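Side-chain contacts in malate dehydrogenase (Entamoeba histolytica, PDB 3I0P), which probably catalyses the NAD-dependent interconversion of malate and oxaloacetate: residues G169-E174 against R295-F300; Y195-K200 against P345-N350; H269-K274 against G278-G283. All blocks are in the same frame, centred on the assembly; numbering follows the deposited sequence.

Contact 1 is mainly a buried, apolar contact. It joins the end of strand 166-170 to the start of helix 297-312, with the second subunit close by. Contact 3 is partly buried. Its helix, 269-277, leads through a short turn into strand 282-290, and the next helix in the chain is that of contact 1. Contacts 1 and 3 thus reach the same seven-stranded sheet, but their centres are 39 Å apart. Contact 2 is a small surface contact between two helices, outside that sheet. The chemistry differs accordingly: a phenylalanine edge in contact 1, a guanidinium face on proline in contact 2, and a lysine-covered ring with a bridging water in contact 3.

Contact 1 of 3, residues G169-E174 against R295-F300; sequences GIPSDE and RDLNEF
Ile170 ends strand 166-170, next to the outermost strand 178-182, and the chain leaves the strand at Pro171 to run past the first turn of helix 297-312, where the ends of Leu297 and Phe300 reach it. This is an N-capped helix packed against a strand end of the mixed seven-stranded sheet of the malate/L-lactate dehydrogenase fold. Phe300 and Pro171 carry most of the contact. The Phe300 ring leaves the helix with CG trans to the backbone N (chi1 170°), which carries it out to the strand end. Ile170 comes to the edge of this ring, near its plane. The touching branch is the methyl Ile170 CG2, 3.6 Å from Phe300 CZ and 3.8 Å from Phe300 CE2. The two side chains cross at about a right angle. Pro171 meets the same corner of the ring. Pro171 CD lies 4.1 Å from Phe300 CE2, and Pro171 O is 3.5 Å from that carbon, in an oblique approach. Beside the ring, Leu297 sends out one methyl: Leu297 CD1 reaches Pro171 CB at 4.2 Å. The contact between the segments is therefore apolar, apart from the proline carbonyl.

Val304 of the same helix continues the packing on Ile170. Ile256 and Cys260 of the second subunit pack on Ile170 and Phe300 respectively, so the contact sits beside the subunit interface. Asp173 forms a salt bridge with Arg309, which ties the loop to the helix further along.

Local polar bonds shape both segments. Ser172 OG accepts from Glu174 N at 3.3 Å, making an ST turn after the strand. Arg295 NH2 forms a salt bridge with Glu299 OE2, which it meets from above the carboxylate plane. The helix start is capped by Asp296: Asp296 OD2 accepts from Glu299 N at 3.1 Å, through the lone pair anti to the other carboxylate oxygen.

Contact 2 of 3, residues Y195-K200 against P345-N350; sequences YVRMGK and PLVTIN
Pro345 O accepts from two backbone amides, Ile349 N at 3.2 Å and, more weakly, Thr348 N. These bonds fix the first turn of helix 346-359. Pro345 sits at the N-cap position, its ring turned toward Arg197. Pro345 CG stands over one face of the Arg197 guanidinium. It is offset toward the rim of the flat group, with Arg197 NH1 at 3.3 Å and Arg197 CZ at 3.6 Å. Pro345 CB is further back, 4.1 Å from Arg197 CD. The two side chains cross at about a right angle. A guanidinium directs its N-H bonds outward in its own plane, so its face can take an apolar CH2 group without turning any N-H bond into it.

The arginine arrives from the last turn of helix 189-197. Its chain starts out extended, CG lying anti to N at chi1 163°. It then bends at chi3 (66°), which turns one face of the guanidinium to Pro345 CG. At the bend, Arg197 CD passes Val347 CG1 at 4.3 Å, a longer apolar approach.

The helix ends here in a Schellman motif. Gly199 has a positive phi of 59°, and two amides reach back into the last turn: Lys200 N to Tyr195 O at 2.9 Å and Gly199 N to Val196 O at 3.0 Å. The contact thus joins the C-terminal end of one helix to the N-terminal end of another, at the protein surface. Gln53, in a loop, touches Arg197, Pro345 and Thr348, so it borders both segments. On helix 346-359, Ile349 packs on Lys7 and Val9 of strand 6-9. Val196 rests on Pro218 and Leu222 of helix 218-224.

Contact 3 of 3, residues H269-K274 against G278-G283; sequences HIEEEK and GKFSLG
Lys274 lays its aliphatic chain over one face of the Phe280 ring, a closely packed part of this helix-turn-strand contact. Lys274 CG stands 3.6 Å from the ring centroid and only 8° off the ring normal, a CH-pi contact. The later bends of the lysine chain bring Lys274 CD to 3.5 Å from Phe280 CZ. Ile270 CG2 meets the ring edge at Phe280 CD1. Further in, Ile270 CD1 packs on Leu282 CD2 at 3.6 Å. Leu282 is buried, and its side chain is about 6 Å from a bound NAD. A water is also well held here. It donates to Ile270 O and Lys279 O and accepts from Ser281 N, bridging the two backbones.

The turn end is more open. Gly278, just past the helix and with positive phi, donates N-H to Lys274 O at 2.8 Å in a bent bond (138°). Glu273 pairs with Lys276 in a salt bridge. Lys279 points away from the helix, and its NZ hydrogen-bonds to Asn90 OD1.

Glu271 OE1 lies at the ring edge, 3.3 Å from Phe280 CE1, and forms a salt bridge with Arg148. The weakly positive ring hydrogens probably suit this carboxylate, while the ring face takes the lysine methylenes.

Contact 1 of 3, residues G169-E174 against R295-F300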
ATOM      1  N   GLY A 169     -10.002   3.526   3.546  1.00 19.07           N
ATOM      2  CA  GLY A 169     -10.987   3.880   4.572  1.00 19.30           C
ATOM      3  C   GLY A 169     -11.487   2.645   5.300  1.00 19.49           C
ATOM      4  O   GLY A 169     -11.930   1.687   4.673  1.00 19.68           O
ATOM      5  N   ILE A 170     -11.406   2.657   6.625  1.00 19.48           N
ATOM      6  CA  ILE A 170     -11.787   1.497   7.423  1.00 19.59           C
ATOM      7  C   ILE A 170     -12.708   1.916   8.566  1.00 20.35           C
ATOM      8  O   ILE A 170     -12.371   2.834   9.332  1.00 20.77           O
ATOM      9  CB  ILE A 170     -10.534   0.760   7.984  1.00 19.44           C
ATOM     10  CG1 ILE A 170      -9.727   0.128   6.839  1.00 17.90           C
ATOM     11  CG2 ILE A 170     -10.938  -0.283   9.044  1.00 18.90           C
ATOM     12  CD1 ILE A 170      -8.314  -0.239   7.189  1.00 15.08           C
ATOM     13  N   PRO A 171     -13.877   1.254   8.692  1.00 20.77           N
ATOM     14  CA  PRO A 171     -14.802   1.571   9.786  1.00 21.00           C
ATOM     15  C   PRO A 171     -14.129   1.494  11.164  1.00 21.46           C
ATOM     16  O   PRO A 171     -13.262   0.637  11.397  1.00 21.25           O
ATOM     17  CB  PRO A 171     -15.885   0.503   9.648  1.00 21.02           C
ATOM     18  CG  PRO A 171     -15.864   0.133   8.219  1.00 20.84           C
ATOM     19  CD  PRO A 171     -14.426   0.221   7.795  1.00 20.76           C
ATOM     20  N   SER A 172     -14.528   2.399  12.055  1.00 21.78           N
ATOM     21  CA  SER A 172     -13.916   2.541  13.372  1.00 22.10           C
ATOM     22  C   SER A 172     -15.025   2.718  14.412  1.00 22.52           C
ATOM     23  O   SER A 172     -16.159   3.069  14.052  1.00 22.95           O
ATOM     24  CB  SER A 172     -13.001   3.761  13.371  1.00 22.02           C
ATOM     25  OG  SER A 172     -12.353   3.928  14.616  1.00 22.63           O
ATOM     26  N   ASP A 173     -14.722   2.473  15.692  1.00 22.25           N
ATOM     27  CA  ASP A 173     -15.729   2.697  16.736  1.00 22.24           C
ATOM     28  C   ASP A 173     -15.535   4.061  17.364  1.00 22.22           C
ATOM     29  O   ASP A 173     -16.192   4.406  18.343  1.00 22.66           O
ATOM     30  CB  ASP A 173     -15.757   1.574  17.790  1.00 22.15           C
ATOM     31  CG  ASP A 173     -14.601   1.641  18.786  1.00 22.86           C
ATOM     32  OD1 ASP A 173     -13.593   2.347  18.543  1.00 23.92           O
ATOM     33  OD2 ASP A 173     -14.689   0.960  19.833  1.00 23.55           O
ATOM     34  N   GLU A 174     -14.616   4.826  16.788  1.00 21.81           N
ATOM     35  CA  GLU A 174     -14.363   6.187  17.204  1.00 21.53           C
ATOM     36  C   GLU A 174     -15.259   7.155  16.418  1.00 21.42           C
ATOM     37  O   GLU A 174     -16.105   6.718  15.633  1.00 21.12           O
ATOM     38  CB  GLU A 174     -12.888   6.506  17.007  1.00 21.67           C
ATOM     39  CG  GLU A 174     -11.977   5.473  17.627  1.00 21.25           C
ATOM     40  CD  GLU A 174     -10.524   5.858  17.543  1.00 22.27           C
ATOM     41  OE1 GLU A 174      -9.994   5.952  16.412  1.00 22.34           O
ATOM     42  OE2 GLU A 174      -9.902   6.058  18.617  1.00 22.60           O
ATOM     43  N   ARG A 295     -17.078 -10.702   9.862  1.00 25.50           N
ATOM     44  CA  ARG A 295     -17.269 -10.521  11.285  1.00 25.28           C
ATOM     45  C   ARG A 295     -18.365  -9.482  11.483  1.00 26.00           C
ATOM     46  O   ARG A 295     -18.619  -8.664  10.589  1.00 25.87           O
ATOM     47  CB  ARG A 295     -15.958 -10.037  11.910  1.00 25.08           C
ATOM     48  CG  ARG A 295     -15.990  -9.783  13.398  1.00 23.75           C
ATOM     49  CD  ARG A 295     -14.689  -9.193  13.845  1.00 22.69           C
ATOM     50  NE  ARG A 295     -14.533  -9.198  15.299  1.00 22.27           N
ATOM     51  CZ  ARG A 295     -13.406  -8.872  15.925  1.00 21.33           C
ATOM     52  NH1 ARG A 295     -12.336  -8.513  15.228  1.00 20.90           N
ATOM     53  NH2 ARG A 295     -13.342  -8.912  17.247  1.00 20.45           N
ATOM     54  N   ASP A 296     -19.021  -9.549  12.647  1.00 26.69           N
ATOM     55  CA  ASP A 296     -19.923  -8.514  13.144  1.00 27.15           C
ATOM     56  C   ASP A 296     -19.277  -7.137  12.989  1.00 27.04           C
ATOM     57  O   ASP A 296     -18.101  -6.969  13.335  1.00 27.33           O
ATOM     58  CB  ASP A 296     -20.214  -8.765  14.633  1.00 27.51           C
ATOM     59  CG  ASP A 296     -21.269  -7.814  15.198  1.00 28.69           C
ATOM     60  OD1 ASP A 296     -22.476  -8.089  15.005  1.00 28.59           O
ATOM     61  OD2 ASP A 296     -20.886  -6.796  15.832  1.00 29.73           O
ATOM     62  N   LEU A 297     -20.039  -6.162  12.493  1.00 26.71           N
ATOM     63  CA  LEU A 297     -19.496  -4.822  12.222  1.00 26.74           C
ATOM     64  C   LEU A 297     -19.003  -4.082  13.462  1.00 26.78           C
ATOM     65  O   LEU A 297     -17.893  -3.539  13.467  1.00 26.60           O
ATOM     66  CB  LEU A 297     -20.511  -3.961  11.457  1.00 26.69           C
ATOM     67  CG  LEU A 297     -20.123  -2.547  11.003  1.00 26.38           C
ATOM     68  CD1 LEU A 297     -18.732  -2.470  10.369  1.00 26.49           C
ATOM     69  CD2 LEU A 297     -21.171  -2.021  10.041  1.00 26.73           C
ATOM     70  N   ASN A 298     -19.827  -4.063  14.507  1.00 27.10           N
ATOM     71  CA  ASN A 298     -19.479  -3.363  15.746  1.00 27.32           C
ATOM     72  C   ASN A 298     -18.327  -4.016  16.472  1.00 27.44           C
ATOM     73  O   ASN A 298     -17.508  -3.330  17.090  1.00 27.44           O
ATOM     74  CB  ASN A 298     -20.693  -3.226  16.667  1.00 27.31           C
ATOM     75  CG  ASN A 298     -21.700  -2.226  16.139  1.00 27.44           C
ATOM     76  OD1 ASN A 298     -21.362  -1.066  15.871  1.00 27.89           O
ATOM     77  ND2 ASN A 298     -22.935  -2.671  15.965  1.00 26.17           N
ATOM     78  N   GLU A 299     -18.258  -5.340  16.380  1.00 27.71           N
ATOM     79  CA  GLU A 299     -17.161  -6.087  16.973  1.00 28.33           C
ATOM     80  C   GLU A 299     -15.865  -5.736  16.231  1.00 27.77           C
ATOM     81  O   GLU A 299     -14.823  -5.530  16.865  1.00 28.09           O
ATOM     82  CB  GLU A 299     -17.458  -7.588  16.929  1.00 29.03           C
ATOM     83  CG  GLU A 299     -17.247  -8.321  18.251  1.00 31.84           C
ATOM     84  CD  GLU A 299     -17.158  -9.841  18.056  1.00 37.10           C
ATOM     85  OE1 GLU A 299     -18.184 -10.442  17.645  1.00 38.28           O
ATOM     86  OE2 GLU A 299     -16.065 -10.428  18.311  1.00 37.95           O
ATOM     87  N   PHE A 300     -15.955  -5.633  14.899  1.00 26.93           N
ATOM     88  CA  PHE A 300     -14.850  -5.174  14.046  1.00 26.16           C
ATOM     89  C   PHE A 300     -14.457  -3.719  14.314  1.00 25.61           C
ATOM     90  O   PHE A 300     -13.267  -3.415  14.462  1.00 25.07           O
ATOM     91  CB  PHE A 300     -15.201  -5.356  12.566  1.00 26.50           C
ATOM     92  CG  PHE A 300     -14.232  -4.687  11.616  1.00 26.82           C
ATOM     93  CD1 PHE A 300     -13.201  -5.417  11.022  1.00 26.44           C
ATOM     94  CD2 PHE A 300     -14.357  -3.332  11.305  1.00 26.47           C
ATOM     95  CE1 PHE A 300     -12.309  -4.812  10.140  1.00 26.18           C
ATOM     96  CE2 PHE A 300     -13.462  -2.718  10.429  1.00 27.16           C
ATOM     97  CZ  PHE A 300     -12.437  -3.462   9.842  1.00 26.46           C
TER

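Contact 2 of 3, residues Y195-K200 against P345-N350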
ATOM      1  N   TYR A 195       3.722  25.961  -0.844  1.00 49.66           N
ATOM      2  CA  TYR A 195       4.957  26.521  -0.287  1.00 50.45           C
ATOM      3  C   TYR A 195       5.482  27.772  -1.029  1.00 50.95           C
ATOM      4  O   TYR A 195       6.086  28.650  -0.405  1.00 51.02           O
ATOM      5  CB  TYR A 195       6.028  25.434  -0.164  1.00 50.41           C
ATOM      6  CG  TYR A 195       5.930  24.613   1.107  1.00 50.33           C
ATOM      7  CD1 TYR A 195       4.704  24.131   1.560  1.00 50.15           C
ATOM      8  CD2 TYR A 195       7.072  24.307   1.852  1.00 50.46           C
ATOM      9  CE1 TYR A 195       4.612  23.379   2.722  1.00 50.15           C
ATOM     10  CE2 TYR A 195       6.991  23.550   3.016  1.00 50.37           C
ATOM     11  CZ  TYR A 195       5.755  23.090   3.442  1.00 50.27           C
ATOM     12  OH  TYR A 195       5.653  22.342   4.588  1.00 50.52           O
ATOM     13  N   VAL A 196       5.246  27.849  -2.342  1.00 51.38           N
ATOM     14  CA  VAL A 196       5.500  29.074  -3.096  1.00 52.06           C
ATOM     15  C   VAL A 196       4.614  30.207  -2.566  1.00 52.73           C
ATOM     16  O   VAL A 196       5.115  31.295  -2.247  1.00 52.67           O
ATOM     17  CB  VAL A 196       5.270  28.890  -4.623  1.00 51.97           C
ATOM     18  CG1 VAL A 196       5.116  30.239  -5.329  1.00 51.78           C
ATOM     19  CG2 VAL A 196       6.412  28.121  -5.243  1.00 52.05           C
ATOM     20  N   ARG A 197       3.309  29.934  -2.460  1.00 53.40           N
ATOM     21  CA  ARG A 197       2.323  30.932  -2.037  1.00 54.12           C
ATOM     22  C   ARG A 197       2.685  31.611  -0.717  1.00 54.47           C
ATOM     23  O   ARG A 197       2.651  32.839  -0.624  1.00 54.56           O
ATOM     24  CB  ARG A 197       0.916  30.328  -1.959  1.00 54.26           C
ATOM     25  CG  ARG A 197      -0.069  31.176  -1.151  1.00 55.24           C
ATOM     26  CD  ARG A 197      -1.518  30.751  -1.342  1.00 57.61           C
ATOM     27  NE  ARG A 197      -1.826  29.409  -0.828  1.00 59.50           N
ATOM     28  CZ  ARG A 197      -1.933  29.073   0.462  1.00 60.19           C
ATOM     29  NH1 ARG A 197      -1.729  29.969   1.431  1.00 59.64           N
ATOM     30  NH2 ARG A 197      -2.236  27.819   0.785  1.00 60.42           N
ATOM     31  N   MET A 198       3.032  30.819   0.296  1.00 54.82           N
ATOM     32  CA  MET A 198       3.389  31.381   1.601  1.00 55.20           C
ATOM     33  C   MET A 198       4.897  31.625   1.777  1.00 55.14           C
ATOM     34  O   MET A 198       5.348  32.026   2.854  1.00 55.37           O
ATOM     35  CB  MET A 198       2.797  30.556   2.760  1.00 55.26           C
ATOM     36  CG  MET A 198       3.000  29.049   2.675  1.00 56.00           C
ATOM     37  SD  MET A 198       2.190  28.144   4.017  1.00 57.80           S
ATOM     38  CE  MET A 198       0.472  28.644   3.828  1.00 57.50           C
ATOM     39  N   GLY A 199       5.662  31.395   0.711  1.00 54.96           N
ATOM     40  CA  GLY A 199       7.104  31.657   0.708  1.00 54.68           C
ATOM     41  C   GLY A 199       7.910  30.911   1.762  1.00 54.41           C
ATOM     42  O   GLY A 199       8.654  31.522   2.538  1.00 54.42           O
ATOM     43  N   LYS A 200       7.748  29.590   1.805  1.00 53.95           N
ATOM     44  CA  LYS A 200       8.597  28.739   2.637  1.00 53.33           C
ATOM     45  C   LYS A 200       9.463  27.880   1.721  1.00 52.95           C
ATOM     46  O   LYS A 200       9.149  27.713   0.539  1.00 52.81           O
ATOM     47  CB  LYS A 200       7.756  27.863   3.571  1.00 53.30           C
ATOM     48  N   PRO A 345      -6.698  32.229   1.758  1.00 28.60           N
ATOM     49  CA  PRO A 345      -5.766  33.240   1.256  1.00 28.69           C
ATOM     50  C   PRO A 345      -6.487  34.286   0.424  1.00 28.92           C
ATOM     51  O   PRO A 345      -7.605  34.044  -0.040  1.00 28.71           O
ATOM     52  CB  PRO A 345      -4.828  32.433   0.360  1.00 28.69           C
ATOM     53  CG  PRO A 345      -4.853  31.070   0.935  1.00 28.98           C
ATOM     54  CD  PRO A 345      -6.256  30.861   1.419  1.00 28.60           C
ATOM     55  N   LEU A 346      -5.837  35.436   0.250  1.00 29.55           N
ATOM     56  CA  LEU A 346      -6.380  36.575  -0.490  1.00 29.69           C
ATOM     57  C   LEU A 346      -6.589  36.257  -1.966  1.00 29.22           C
ATOM     58  O   LEU A 346      -7.569  36.699  -2.571  1.00 29.13           O
ATOM     59  CB  LEU A 346      -5.442  37.769  -0.362  1.00 30.35           C
ATOM     60  CG  LEU A 346      -6.119  39.137  -0.186  1.00 32.84           C
ATOM     61  CD1 LEU A 346      -6.352  39.439   1.323  1.00 32.77           C
ATOM     62  CD2 LEU A 346      -5.320  40.279  -0.900  1.00 33.44           C
ATOM     63  N   VAL A 347      -5.672  35.482  -2.543  1.00 28.80           N
ATOM     64  CA  VAL A 347      -5.809  35.041  -3.937  1.00 28.20           C
ATOM     65  C   VAL A 347      -7.124  34.288  -4.163  1.00 27.63           C
ATOM     66  O   VAL A 347      -7.784  34.501  -5.174  1.00 27.78           O
ATOM     67  CB  VAL A 347      -4.554  34.235  -4.444  1.00 28.34           C
ATOM     68  CG1 VAL A 347      -4.364  32.922  -3.678  1.00 28.21           C
ATOM     69  CG2 VAL A 347      -4.635  33.985  -5.951  1.00 28.40           C
ATOM     70  N   THR A 348      -7.509  33.439  -3.207  1.00 27.22           N
ATOM     71  CA  THR A 348      -8.724  32.621  -3.315  1.00 26.57           C
ATOM     72  C   THR A 348      -9.954  33.516  -3.218  1.00 26.76           C
ATOM     73  O   THR A 348     -10.897  33.388  -4.015  1.00 26.60           O
ATOM     74  CB  THR A 348      -8.791  31.506  -2.230  1.00 26.29           C
ATOM     75  OG1 THR A 348      -7.554  30.789  -2.185  1.00 25.42           O
ATOM     76  CG2 THR A 348      -9.901  30.521  -2.533  1.00 26.00           C
ATOM     77  N   ILE A 349      -9.929  34.423  -2.247  1.00 26.64           N
ATOM     78  CA  ILE A 349     -10.987  35.409  -2.086  1.00 26.82           C
ATOM     79  C   ILE A 349     -11.213  36.150  -3.398  1.00 27.31           C
ATOM     80  O   ILE A 349     -12.353  36.304  -3.850  1.00 27.50           O
ATOM     81  CB  ILE A 349     -10.664  36.417  -0.947  1.00 26.69           C
ATOM     82  CG1 ILE A 349     -10.549  35.693   0.402  1.00 26.03           C
ATOM     83  CG2 ILE A 349     -11.713  37.526  -0.882  1.00 26.09           C
ATOM     84  CD1 ILE A 349     -11.802  34.940   0.828  1.00 24.03           C
ATOM     85  N   ASN A 350     -10.115  36.583  -4.014  1.00 27.84           N
ATOM     86  CA  ASN A 350     -10.167  37.318  -5.274  1.00 28.17           C
ATOM     87  C   ASN A 350     -10.634  36.457  -6.446  1.00 28.50           C
ATOM     88  O   ASN A 350     -11.404  36.924  -7.297  1.00 28.62           O
ATOM     89  CB  ASN A 350      -8.833  38.027  -5.538  1.00 27.94           C
ATOM     90  CG  ASN A 350      -8.557  39.124  -4.507  1.00 28.38           C
ATOM     91  OD1 ASN A 350      -9.480  39.791  -4.032  1.00 29.09           O
ATOM     92  ND2 ASN A 350      -7.292  39.303  -4.145  1.00 28.30           N
TER

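Contact 3 of 3, residues H269-K274 against G278-G283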
ATOM      1  N   HIS A 269       1.965   9.201 -21.138  1.00 28.44           N
ATOM      2  CA  HIS A 269       0.843   9.347 -22.076  1.00 29.19           C
ATOM      3  C   HIS A 269      -0.239  10.310 -21.600  1.00 29.27           C
ATOM      4  O   HIS A 269      -0.972  10.856 -22.412  1.00 29.63           O
ATOM      5  CB  HIS A 269       0.215   7.998 -22.417  1.00 29.37           C
ATOM      6  CG  HIS A 269       1.167   7.035 -23.054  1.00 31.90           C
ATOM      7  ND1 HIS A 269       1.340   6.950 -24.419  1.00 33.52           N
ATOM      8  CD2 HIS A 269       1.999   6.113 -22.510  1.00 33.31           C
ATOM      9  CE1 HIS A 269       2.234   6.014 -24.689  1.00 34.49           C
ATOM     10  NE2 HIS A 269       2.648   5.491 -23.549  1.00 34.78           N
ATOM     11  N   ILE A 270      -0.356  10.517 -20.294  1.00 29.49           N
ATOM     12  CA  ILE A 270      -1.351  11.459 -19.787  1.00 29.55           C
ATOM     13  C   ILE A 270      -1.083  12.867 -20.352  1.00 30.22           C
ATOM     14  O   ILE A 270      -1.949  13.443 -21.017  1.00 30.09           O
ATOM     15  CB  ILE A 270      -1.457  11.453 -18.231  1.00 29.22           C
ATOM     16  CG1 ILE A 270      -1.964  10.094 -17.737  1.00 27.94           C
ATOM     17  CG2 ILE A 270      -2.403  12.553 -17.762  1.00 28.38           C
ATOM     18  CD1 ILE A 270      -1.683   9.781 -16.283  1.00 24.78           C
ATOM     19  N   GLU A 271       0.121  13.390 -20.106  1.00 30.84           N
ATOM     20  CA  GLU A 271       0.528  14.700 -20.596  1.00 31.86           C
ATOM     21  C   GLU A 271       0.591  14.759 -22.125  1.00 32.42           C
ATOM     22  O   GLU A 271       0.104  15.720 -22.738  1.00 32.72           O
ATOM     23  CB  GLU A 271       1.864  15.107 -19.972  1.00 32.08           C
ATOM     24  CG  GLU A 271       2.518  16.369 -20.556  1.00 33.81           C
ATOM     25  CD  GLU A 271       1.654  17.625 -20.435  1.00 35.74           C
ATOM     26  OE1 GLU A 271       0.909  17.766 -19.435  1.00 36.18           O
ATOM     27  OE2 GLU A 271       1.735  18.483 -21.342  1.00 36.18           O
ATOM     28  N   GLU A 272       1.175  13.727 -22.732  1.00 32.83           N
ATOM     29  CA  GLU A 272       1.293  13.634 -24.193  1.00 33.05           C
ATOM     30  C   GLU A 272      -0.047  13.712 -24.922  1.00 33.25           C
ATOM     31  O   GLU A 272      -0.159  14.418 -25.927  1.00 33.43           O
ATOM     32  CB  GLU A 272       2.067  12.379 -24.603  1.00 32.90           C
ATOM     33  CG  GLU A 272       3.571  12.516 -24.386  1.00 33.37           C
ATOM     34  CD  GLU A 272       4.351  11.232 -24.653  1.00 34.16           C
ATOM     35  OE1 GLU A 272       3.840  10.330 -25.361  1.00 33.48           O
ATOM     36  OE2 GLU A 272       5.495  11.140 -24.151  1.00 34.39           O
ATOM     37  N   GLU A 273      -1.052  12.994 -24.415  1.00 33.29           N
ATOM     38  CA  GLU A 273      -2.394  13.015 -25.006  1.00 33.34           C
ATOM     39  C   GLU A 273      -3.163  14.314 -24.701  1.00 33.31           C
ATOM     40  O   GLU A 273      -4.084  14.672 -25.447  1.00 32.99           O
ATOM     41  CB  GLU A 273      -3.221  11.791 -24.591  1.00 33.30           C
ATOM     42  CG  GLU A 273      -2.672  10.454 -25.054  1.00 34.10           C
ATOM     43  CD  GLU A 273      -2.569  10.328 -26.569  1.00 35.71           C
ATOM     44  OE1 GLU A 273      -3.618  10.256 -27.244  1.00 35.23           O
ATOM     45  OE2 GLU A 273      -1.429  10.281 -27.078  1.00 36.71           O
ATOM     46  N   LYS A 274      -2.793  15.003 -23.613  1.00 33.24           N
ATOM     47  CA  LYS A 274      -3.346  16.329 -23.310  1.00 33.50           C
ATOM     48  C   LYS A 274      -2.809  17.372 -24.304  1.00 33.85           C
ATOM     49  O   LYS A 274      -3.533  18.297 -24.694  1.00 34.01           O
ATOM     50  CB  LYS A 274      -3.072  16.746 -21.855  1.00 33.42           C
ATOM     51  CG  LYS A 274      -3.403  18.223 -21.510  1.00 33.43           C
ATOM     52  CD  LYS A 274      -2.135  19.082 -21.420  1.00 33.70           C
ATOM     53  CE  LYS A 274      -2.301  20.487 -22.019  1.00 34.27           C
ATOM     54  NZ  LYS A 274      -2.624  21.565 -21.047  1.00 33.78           N
ATOM     55  N   GLY A 278      -6.109  18.338 -25.740  1.00 29.67           N
ATOM     56  CA  GLY A 278      -6.477  19.451 -24.873  1.00 29.15           C
ATOM     57  C   GLY A 278      -6.991  19.052 -23.495  1.00 28.78           C
ATOM     58  O   GLY A 278      -7.244  19.918 -22.668  1.00 28.95           O
ATOM     59  N   LYS A 279      -7.123  17.746 -23.249  1.00 28.28           N
ATOM     60  CA  LYS A 279      -7.753  17.212 -22.037  1.00 27.78           C
ATOM     61  C   LYS A 279      -6.859  16.202 -21.296  1.00 27.37           C
ATOM     62  O   LYS A 279      -6.310  15.286 -21.920  1.00 27.45           O
ATOM     63  CB  LYS A 279      -9.069  16.520 -22.404  1.00 27.97           C
ATOM     64  CG  LYS A 279     -10.026  17.347 -23.263  1.00 29.24           C
ATOM     65  CD  LYS A 279     -11.099  16.472 -23.883  1.00 30.86           C
ATOM     66  CE  LYS A 279     -12.075  17.289 -24.714  1.00 32.51           C
ATOM     67  NZ  LYS A 279     -13.441  16.666 -24.663  1.00 33.56           N
ATOM     68  N   PHE A 280      -6.721  16.366 -19.974  1.00 26.59           N
ATOM     69  CA  PHE A 280      -6.064  15.360 -19.122  1.00 25.64           C
ATOM     70  C   PHE A 280      -6.998  14.189 -18.903  1.00 25.33           C
ATOM     71  O   PHE A 280      -7.982  14.318 -18.178  1.00 25.53           O
ATOM     72  CB  PHE A 280      -5.649  15.935 -17.766  1.00 25.37           C
ATOM     73  CG  PHE A 280      -4.470  16.867 -17.837  1.00 25.23           C
ATOM     74  CD1 PHE A 280      -3.184  16.374 -18.073  1.00 24.81           C
ATOM     75  CD2 PHE A 280      -4.643  18.237 -17.668  1.00 23.70           C
ATOM     76  CE1 PHE A 280      -2.092  17.233 -18.142  1.00 24.86           C
ATOM     77  CE2 PHE A 280      -3.565  19.106 -17.734  1.00 24.43           C
ATOM     78  CZ  PHE A 280      -2.283  18.610 -17.966  1.00 25.35           C
ATOM     79  N   SER A 281      -6.688  13.053 -19.534  1.00 24.68           N
ATOM     80  CA  SER A 281      -7.515  11.853 -19.436  1.00 23.88           C
ATOM     81  C   SER A 281      -6.797  10.811 -18.575  1.00 23.45           C
ATOM     82  O   SER A 281      -5.685  10.395 -18.898  1.00 23.26           O
ATOM     83  CB  SER A 281      -7.852  11.328 -20.829  1.00 23.91           C
ATOM     84  OG  SER A 281      -8.622  10.141 -20.789  1.00 24.09           O
ATOM     85  N   LEU A 282      -7.461  10.409 -17.483  1.00 22.81           N
ATOM     86  CA  LEU A 282      -6.863   9.650 -16.364  1.00 21.62           C
ATOM     87  C   LEU A 282      -7.666   8.396 -16.025  1.00 20.66           C
ATOM     88  O   LEU A 282      -8.812   8.245 -16.454  1.00 20.62           O
ATOM     89  CB  LEU A 282      -6.849  10.511 -15.096  1.00 21.67           C
ATOM     90  CG  LEU A 282      -6.046  11.798 -14.992  1.00 21.97           C
ATOM     91  CD1 LEU A 282      -6.459  12.527 -13.740  1.00 23.00           C
ATOM     92  CD2 LEU A 282      -4.581  11.522 -14.946  1.00 22.40           C
ATOM     93  N   GLY A 283      -7.067   7.523 -15.217  1.00 19.43           N
ATOM     94  CA  GLY A 283      -7.767   6.374 -14.668  1.00 18.26           C
ATOM     95  C   GLY A 283      -7.891   6.424 -13.151  1.00 17.93           C
ATOM     96  O   GLY A 283      -7.151   7.168 -12.476  1.00 17.92           O
TER
HETATM   97  O   HOH W   1      -4.457  12.984 -21.213  1.00 26.63           O